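Local coordinates for toxin secretion ATP-binding protein (Vibrio parahaemolyticus RIMD 2210633, PDB 3B79) that probably forms part of an ABC-type transporter that couples ATP hydrolysis to export, this chain being its N-terminal peptidase C39-like domain, at residues N10-V15 with P45-R50; A60-I65 with C82-I87. All coordinates share one frame; numbering follows the deposited sequence.

Both contacts lie in the peptidase C39-like domain, their centres about 18 Å apart and on opposite sides of the chain's centre. They come in series: residues 10-15 and 45-50 of contact 1 are complete before 60-65 and 82-87 of contact 2 begin. Contact 1 joins helix 7-18 to helix 44-51, whereas contact 2 joins a loop to strand 80-88 of the six-stranded antiparallel sheet. That strand links the two: Val-83 packs against Ser-11 and Tyr-14 of helix 7-18, while Leu-84, one residue on, faces Leu-62. Successive side chains of one strand thus serve opposite faces of the sheet, helix 7-18 on one and the loop, together with helix 110-116, on the other.

Contact 1. Residues N10-V15 with P45-R50; sequences NSLIYV and PRAAER
Leu-12 is the one residue of helix 7-18 within 10-15 that touches Ala-47 and Ala-48 of helix 44-51, and its CA lies 7.0 Å from that of Ala-48. Its CB points toward the other helix but is still 5.8 Å from Ala-47 CB, the closest atom of 45-50; CG follows anti to the backbone N (chi1 178°), a torsion that brings the branch point closer to helix 44-51. CG itself is still 4.7 Å from Ala-48 CA, so the touching is left to the two methyls. CD2 runs onto Ala-47, meeting its CB at 3.6 Å, and also lies over the adjoining backbone, 3.9 Å from Ala-48 N. CD1 comes within 4.0 Å of Ala-48 CB. The two alanines thus offer a low surface on which one leucine fork rests. On the far side of helix 44-51, Arg-50 NH1 donates to Arg-46 O at 3.3 Å from well above the carbonyl plane, and Arg-50 NE is hydrogen-bonded to Asn-30 O. The N-terminal helix lying against the antiparallel sheet is consistent with the papain-like fold of clan CA, and here helix 44-51 packs upon it. Leu-28 of helix 25-29 also packs on Leu-12, and strand 53-59 completes the surroundings, with Leu-53 touching both Leu-12 and Ala-48 and Ala-55 touching Ala-48.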
ATOM      1  N   ASN A  10      -2.323   6.391   3.392  1.00 10.75           N
ATOM      2  CA  ASN A  10      -3.149   6.472   2.192  1.00 10.71           C
ATOM      3  C   ASN A  10      -3.332   5.079   1.581  1.00  9.62           C
ATOM      4  O   ASN A  10      -4.441   4.685   1.171  1.00 10.71           O
ATOM      5  CB  ASN A  10      -2.500   7.424   1.167  1.00 11.44           C
ATOM      6  CG  ASN A  10      -3.420   7.733  -0.007  1.00 11.91           C
ATOM      7  OD1 ASN A  10      -3.319   7.121  -1.124  1.00 14.79           O
ATOM      8  ND2 ASN A  10      -4.365   8.597   0.239  1.00 12.86           N
ATOM      9  N   SER A  11      -2.230   4.337   1.489  1.00  9.89           N
ATOM     10  CA  SER A  11      -2.304   3.006   0.883  1.00 10.23           C
ATOM     11  C   SER A  11      -3.215   2.077   1.709  1.00  9.85           C
ATOM     12  O   SER A  11      -4.018   1.319   1.161  1.00 10.30           O
ATOM     13  CB  SER A  11      -0.892   2.394   0.774  1.00 10.54           C
ATOM     14  OG  SER A  11      -0.067   3.198  -0.054  1.00 10.51           O
ATOM     15  N   LEU A  12      -3.093   2.140   3.045  1.00 10.23           N
ATOM     16  CA  LEU A  12      -3.904   1.275   3.899  1.00 11.16           C
ATOM     17  C   LEU A  12      -5.383   1.643   3.812  1.00 11.32           C
ATOM     18  O   LEU A  12      -6.240   0.752   3.798  1.00 11.35           O
ATOM     19  CB  LEU A  12      -3.425   1.426   5.352  1.00 11.84           C
ATOM     20  CG  LEU A  12      -4.207   0.606   6.368  1.00 14.38           C
ATOM     21  CD1 LEU A  12      -4.115  -0.898   6.082  1.00 15.54           C
ATOM     22  CD2 LEU A  12      -3.726   0.935   7.805  1.00 14.52           C
ATOM     23  N   ILE A  13      -5.683   2.937   3.756  0.60 10.82           N
ATOM     24  CA  ILE A  13      -7.087   3.384   3.639  0.60 10.74           C
ATOM     25  C   ILE A  13      -7.657   2.879   2.349  0.60 11.09           C
ATOM     26  O   ILE A  13      -8.805   2.383   2.336  0.60  9.59           O
ATOM     27  CB  ILE A  13      -7.170   4.914   3.730  0.60 10.91           C
ATOM     28  CG1 ILE A  13      -6.998   5.337   5.204  0.60 11.18           C
ATOM     29  CG2 ILE A  13      -8.522   5.464   3.137  0.60 12.26           C
ATOM     30  CD1 ILE A  13      -8.148   5.079   6.099  0.60 17.97           C
ATOM     31  N   TYR A  14      -6.900   2.968   1.260  1.00 11.08           N
ATOM     32  CA  TYR A  14      -7.401   2.452  -0.029  1.00 10.84           C
ATOM     33  C   TYR A  14      -7.743   0.964   0.125  1.00 10.19           C
ATOM     34  O   TYR A  14      -8.838   0.529  -0.271  1.00 10.93           O
ATOM     35  CB  TYR A  14      -6.377   2.639  -1.177  1.00 11.03           C
ATOM     36  CG  TYR A  14      -6.900   2.003  -2.436  1.00 10.97           C
ATOM     37  CD1 TYR A  14      -7.702   2.726  -3.311  1.00 12.59           C
ATOM     38  CD2 TYR A  14      -6.679   0.648  -2.691  1.00 11.25           C
ATOM     39  CE1 TYR A  14      -8.236   2.102  -4.426  1.00 12.91           C
ATOM     40  CE2 TYR A  14      -7.243   0.023  -3.792  1.00 12.08           C
ATOM     41  CZ  TYR A  14      -8.039   0.760  -4.663  1.00 12.58           C
ATOM     42  OH  TYR A  14      -8.586   0.082  -5.772  1.00 15.84           O
ATOM     43  N   VAL A  15      -6.842   0.158   0.708  1.00 10.29           N
ATOM     44  CA  VAL A  15      -7.140  -1.245   0.805  1.00 10.87           C
ATOM     45  C   VAL A  15      -8.335  -1.514   1.712  1.00 10.63           C
ATOM     46  O   VAL A  15      -9.166  -2.393   1.428  1.00 11.25           O
ATOM     47  CB  VAL A  15      -5.879  -2.062   1.221  1.00 10.79           C
ATOM     48  CG1 VAL A  15      -6.262  -3.537   1.384  1.00 12.86           C
ATOM     49  CG2 VAL A  15      -4.784  -1.862   0.173  1.00 12.21           C
ATOM     50  N   PRO A  45       1.254  -3.254  10.456  1.00 12.13           N
ATOM     51  CA  PRO A  45       0.394  -4.375  10.877  1.00 13.20           C
ATOM     52  C   PRO A  45      -0.621  -4.002  11.956  1.00 12.52           C
ATOM     53  O   PRO A  45      -1.763  -4.448  11.883  1.00 13.44           O
ATOM     54  CB  PRO A  45       1.395  -5.440  11.366  1.00 13.96           C
ATOM     55  CG  PRO A  45       2.601  -5.181  10.504  1.00 14.56           C
ATOM     56  CD  PRO A  45       2.678  -3.641  10.438  1.00 13.12           C
ATOM     57  N   ARG A  46      -0.220  -3.195  12.936  1.00 12.66           N
ATOM     58  CA  ARG A  46      -1.177  -2.799  13.992  1.00 12.87           C
ATOM     59  C   ARG A  46      -2.225  -1.840  13.457  1.00 12.20           C
ATOM     60  O   ARG A  46      -3.400  -1.918  13.880  1.00 13.55           O
ATOM     61  CB  ARG A  46      -0.441  -2.128  15.133  1.00 15.24           C
ATOM     62  CG  ARG A  46       0.119  -3.135  16.088  1.00 16.36           C
ATOM     63  CD  ARG A  46       1.046  -2.385  17.082  1.00 16.18           C
ATOM     64  NE  ARG A  46       2.280  -2.079  16.376  1.00 16.91           N
ATOM     65  CZ  ARG A  46       3.311  -1.396  16.894  1.00 16.21           C
ATOM     66  NH1 ARG A  46       3.190  -0.813  18.098  1.00 21.02           N
ATOM     67  NH2 ARG A  46       4.393  -1.217  16.200  1.00 14.76           N
ATOM     68  N   ALA A  47      -1.848  -0.935  12.537  1.00 13.00           N
ATOM     69  CA  ALA A  47      -2.863  -0.087  11.886  1.00 12.26           C
ATOM     70  C   ALA A  47      -3.844  -0.928  11.081  1.00 12.82           C
ATOM     71  O   ALA A  47      -5.063  -0.658  11.080  1.00 13.19           O
ATOM     72  CB  ALA A  47      -2.185   0.977  11.029  1.00 13.66           C
ATOM     73  N   ALA A  48      -3.329  -1.915  10.365  1.00 12.45           N
ATOM     74  CA  ALA A  48      -4.219  -2.802   9.610  1.00 12.56           C
ATOM     75  C   ALA A  48      -5.190  -3.539  10.536  1.00 12.65           C
ATOM     76  O   ALA A  48      -6.378  -3.672  10.218  1.00 12.49           O
ATOM     77  CB  ALA A  48      -3.395  -3.778   8.792  1.00 12.83           C
ATOM     78  N   GLU A  49      -4.684  -4.005  11.690  0.50 12.82           N
ATOM     79  CA  GLU A  49      -5.555  -4.673  12.658  0.50 13.42           C
ATOM     80  C   GLU A  49      -6.710  -3.760  13.040  0.50 14.19           C
ATOM     81  O   GLU A  49      -7.857  -4.193  13.095  0.50 15.33           O
ATOM     82  CB  GLU A  49      -4.771  -5.083  13.911  0.50 13.89           C
ATOM     83  CG  GLU A  49      -5.583  -6.017  14.858  0.50 11.90           C
ATOM     84  CD  GLU A  49      -6.514  -5.269  15.843  0.50 16.44           C
ATOM     85  OE1 GLU A  49      -6.266  -4.085  16.142  0.50 17.50           O
ATOM     86  OE2 GLU A  49      -7.510  -5.878  16.334  0.50 20.55           O
ATOM     87  N   ARG A  50      -6.411  -2.487  13.259  1.00 14.79           N
ATOM     88  CA  ARG A  50      -7.458  -1.526  13.665  1.00 15.91           C
ATOM     89  C   ARG A  50      -8.476  -1.314  12.566  1.00 16.85           C
ATOM     90  O   ARG A  50      -9.597  -0.865  12.829  1.00 19.40           O
ATOM     91  CB  ARG A  50      -6.816  -0.188  14.026  1.00 17.14           C
ATOM     92  CG  ARG A  50      -6.108  -0.244  15.372  1.00 18.24           C
ATOM     93  CD  ARG A  50      -5.042   0.837  15.449  1.00 20.98           C
ATOM     94  NE  ARG A  50      -4.529   1.027  16.815  1.00 21.77           N
ATOM     95  CZ  ARG A  50      -3.797   0.151  17.530  1.00 25.60           C
ATOM     96  NH1 ARG A  50      -3.421  -1.032  17.047  1.00 25.12           N
ATOM     97  NH2 ARG A  50      -3.433   0.466  18.765  1.00 26.37           N
TER

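Contact 2. Residues A60-I65 with C82-I87; sequences AELEKI and CVLNSI
The loop between strands 53-59 and 72-76, tightened into a 3-10 turn at residues 62-64, lays Leu-62 on one face of strand 80-88 in the antiparallel sheet. The turn is defined by backbone bonds from Lys-64 N to Glu-61 O (2.8 Å) and, longer, from Ile-65 N to Leu-62 O (3.3 Å). Leu-62 has CG anti to its backbone N (chi1 -176°), which brings the end of the side chain nearer the strand than its CB direction alone would. Its CD1 lies 4.2 Å from Leu-84 CD2, and its CG meets Ile-87 CD1 at 3.9 Å; that same Ile-87 methyl is also 4.2 Å from Leu-62 CD1. Leu-84 and Ile-87, three positions apart, would face opposite sides of a regular strand. A classic beta bulge explains why both turn toward the loop: Asn-85 and Ser-86 together face Glu-95 on strand 93-97, and the extra residue resets the alternation. Leu-74 of strand 72-76 also touches Leu-62, Leu-84 and Ile-65, while Leu-110 and Leu-114 of helix 110-116 pack on Leu-62.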
ATOM      1  N   ALA A  60       9.881  -9.664  -2.124  1.00 11.48           N
ATOM      2  CA  ALA A  60       9.766 -10.331  -3.441  1.00 11.30           C
ATOM      3  C   ALA A  60      10.152  -9.339  -4.511  1.00 11.43           C
ATOM      4  O   ALA A  60       9.879  -8.123  -4.373  1.00 12.38           O
ATOM      5  CB  ALA A  60       8.319 -10.773  -3.724  1.00 11.61           C
ATOM      6  N   GLU A  61      10.756  -9.814  -5.594  0.50 10.81           N
ATOM      7  CA  GLU A  61      10.945  -8.938  -6.750  0.50 11.30           C
ATOM      8  C   GLU A  61       9.558  -8.611  -7.325  0.50 10.56           C
ATOM      9  O   GLU A  61       8.657  -9.444  -7.293  0.50 11.17           O
ATOM     10  CB  GLU A  61      11.811  -9.614  -7.829  0.50 12.17           C
ATOM     11  CG  GLU A  61      13.205  -9.994  -7.385  0.60 12.32           C
ATOM     12  CD  GLU A  61      14.038 -10.723  -8.440  0.50 16.44           C
ATOM     13  OE1 GLU A  61      13.552 -11.033  -9.543  0.50 21.20           O
ATOM     14  OE2 GLU A  61      15.223 -10.990  -8.138  0.50 23.34           O
ATOM     15  N   LEU A  62       9.410  -7.421  -7.905  1.00 10.68           N
ATOM     16  CA  LEU A  62       8.090  -6.891  -8.326  1.00 10.87           C
ATOM     17  C   LEU A  62       7.336  -7.883  -9.213  1.00 11.29           C
ATOM     18  O   LEU A  62       6.138  -8.098  -9.050  1.00 11.93           O
ATOM     19  CB  LEU A  62       8.299  -5.545  -9.054  1.00 11.44           C
ATOM     20  CG  LEU A  62       6.978  -4.850  -9.449  1.00 12.06           C
ATOM     21  CD1 LEU A  62       6.194  -4.413  -8.233  1.00 14.48           C
ATOM     22  CD2 LEU A  62       7.342  -3.628 -10.331  1.00 14.98           C
ATOM     23  N   GLU A  63       8.058  -8.437 -10.183  1.00 11.13           N
ATOM     24  CA  GLU A  63       7.425  -9.307 -11.189  1.00 12.30           C
ATOM     25  C   GLU A  63       7.162 -10.717 -10.656  1.00 12.11           C
ATOM     26  O   GLU A  63       6.571 -11.545 -11.379  1.00 12.70           O
ATOM     27  CB  GLU A  63       8.291  -9.360 -12.445  1.00 13.78           C
ATOM     28  CG  GLU A  63       8.289  -7.940 -13.124  1.00 16.35           C
ATOM     29  CD  GLU A  63       9.138  -7.852 -14.382  1.00 18.27           C
ATOM     30  OE1 GLU A  63       9.535  -8.897 -14.939  1.00 24.28           O
ATOM     31  OE2 GLU A  63       9.408  -6.721 -14.832  1.00 24.03           O
ATOM     32  N   LYS A  64       7.512 -10.980  -9.391  1.00 11.33           N
ATOM     33  CA  LYS A  64       7.184 -12.250  -8.746  1.00 12.24           C
ATOM     34  C   LYS A  64       5.953 -12.161  -7.853  1.00 13.04           C
ATOM     35  O   LYS A  64       5.481 -13.188  -7.348  1.00 16.23           O
ATOM     36  CB  LYS A  64       8.389 -12.770  -7.949  1.00 13.09           C
ATOM     37  CG  LYS A  64       9.653 -12.981  -8.823  1.00 19.14           C
ATOM     38  CD  LYS A  64       9.514 -14.005  -9.857  1.00 22.02           C
ATOM     39  CE  LYS A  64      10.812 -14.447 -10.482  1.00 23.58           C
ATOM     40  NZ  LYS A  64      10.864 -13.970 -11.840  1.00 26.73           N
ATOM     41  N   ILE A  65       5.417 -10.965  -7.666  1.00 12.17           N
ATOM     42  CA  ILE A  65       4.218 -10.784  -6.826  1.00 12.80           C
ATOM     43  C   ILE A  65       3.003 -11.285  -7.654  1.00 13.51           C
ATOM     44  O   ILE A  65       2.800 -10.830  -8.788  1.00 15.23           O
ATOM     45  CB  ILE A  65       4.058  -9.284  -6.380  1.00 13.56           C
ATOM     46  CG1 ILE A  65       5.269  -8.847  -5.523  1.00 12.54           C
ATOM     47  CG2 ILE A  65       2.729  -9.120  -5.625  1.00 15.39           C
ATOM     48  CD1 ILE A  65       5.243  -7.389  -5.189  1.00 14.33           C
ATOM     49  N   CYS A  82       2.971   2.807  -2.238  1.00 10.62           N
ATOM     50  CA  CYS A  82       1.774   2.881  -3.065  1.00 10.66           C
ATOM     51  C   CYS A  82       1.012   1.570  -2.984  1.00 10.10           C
ATOM     52  O   CYS A  82       1.521   0.569  -2.463  1.00 11.57           O
ATOM     53  CB  CYS A  82       2.068   3.228  -4.536  1.00 12.15           C
ATOM     54  SG  CYS A  82       2.981   1.942  -5.444  1.00 12.90           S
ATOM     55  N   VAL A  83      -0.226   1.589  -3.466  1.00  9.38           N
ATOM     56  CA  VAL A  83      -0.948   0.351  -3.671  1.00  8.79           C
ATOM     57  C   VAL A  83      -0.578  -0.166  -5.062  1.00  9.90           C
ATOM     58  O   VAL A  83      -0.557   0.614  -6.025  1.00 10.60           O
ATOM     59  CB  VAL A  83      -2.479   0.550  -3.614  1.00  9.53           C
ATOM     60  CG1 VAL A  83      -3.228  -0.758  -3.762  1.00 11.07           C
ATOM     61  CG2 VAL A  83      -2.840   1.216  -2.279  1.00 11.71           C
ATOM     62  N   LEU A  84      -0.335  -1.474  -5.179  1.00  8.91           N
ATOM     63  CA  LEU A  84      -0.249  -2.129  -6.475  1.00  8.82           C
ATOM     64  C   LEU A  84      -1.596  -2.792  -6.717  1.00  9.50           C
ATOM     65  O   LEU A  84      -1.998  -3.723  -5.988  1.00  9.24           O
ATOM     66  CB  LEU A  84       0.857  -3.215  -6.474  1.00  9.50           C
ATOM     67  CG  LEU A  84       0.990  -3.941  -7.814  1.00 10.10           C
ATOM     68  CD1 LEU A  84       1.325  -2.977  -8.980  1.00 11.42           C
ATOM     69  CD2 LEU A  84       2.106  -5.040  -7.711  1.00 10.95           C
ATOM     70  N   ASN A  85      -2.281  -2.323  -7.764  1.00 10.37           N
ATOM     71  CA  ASN A  85      -3.603  -2.856  -8.097  1.00 11.35           C
ATOM     72  C   ASN A  85      -3.530  -3.959  -9.154  1.00 11.98           C
ATOM     73  O   ASN A  85      -4.275  -4.946  -9.071  1.00 13.40           O
ATOM     74  CB  ASN A  85      -4.482  -1.716  -8.632  1.00 11.68           C
ATOM     75  CG  ASN A  85      -4.651  -0.568  -7.610  1.00 11.60           C
ATOM     76  OD1 ASN A  85      -5.583  -0.573  -6.788  1.00 17.01           O
ATOM     77  ND2 ASN A  85      -3.827   0.403  -7.683  1.00 11.63           N
ATOM     78  N   SER A  86      -2.625  -3.825 -10.129  1.00 12.43           N
ATOM     79  CA  SER A  86      -2.433  -4.833 -11.186  1.00 12.72           C
ATOM     80  C   SER A  86      -1.160  -4.535 -11.957  1.00 11.87           C
ATOM     81  O   SER A  86      -0.655  -3.418 -11.894  1.00 11.91           O
ATOM     82  CB  SER A  86      -3.630  -4.894 -12.149  1.00 14.60           C
ATOM     83  OG  SER A  86      -3.749  -3.718 -12.918  1.00 18.33           O
ATOM     84  N   ILE A  87      -0.654  -5.530 -12.687  1.00 13.73           N
ATOM     85  CA  ILE A  87       0.457  -5.348 -13.636  1.00 14.31           C
ATOM     86  C   ILE A  87       0.129  -6.027 -14.938  1.00 14.89           C
ATOM     87  O   ILE A  87      -0.340  -7.173 -14.928  1.00 17.30           O
ATOM     88  CB  ILE A  87       1.868  -5.847 -13.161  1.00 15.00           C
ATOM     89  CG1 ILE A  87       2.368  -5.053 -11.964  1.00 15.22           C
ATOM     90  CG2 ILE A  87       2.909  -5.813 -14.312  1.00 16.81           C
ATOM     91  CD1 ILE A  87       3.707  -5.565 -11.375  1.00 16.50           C
TER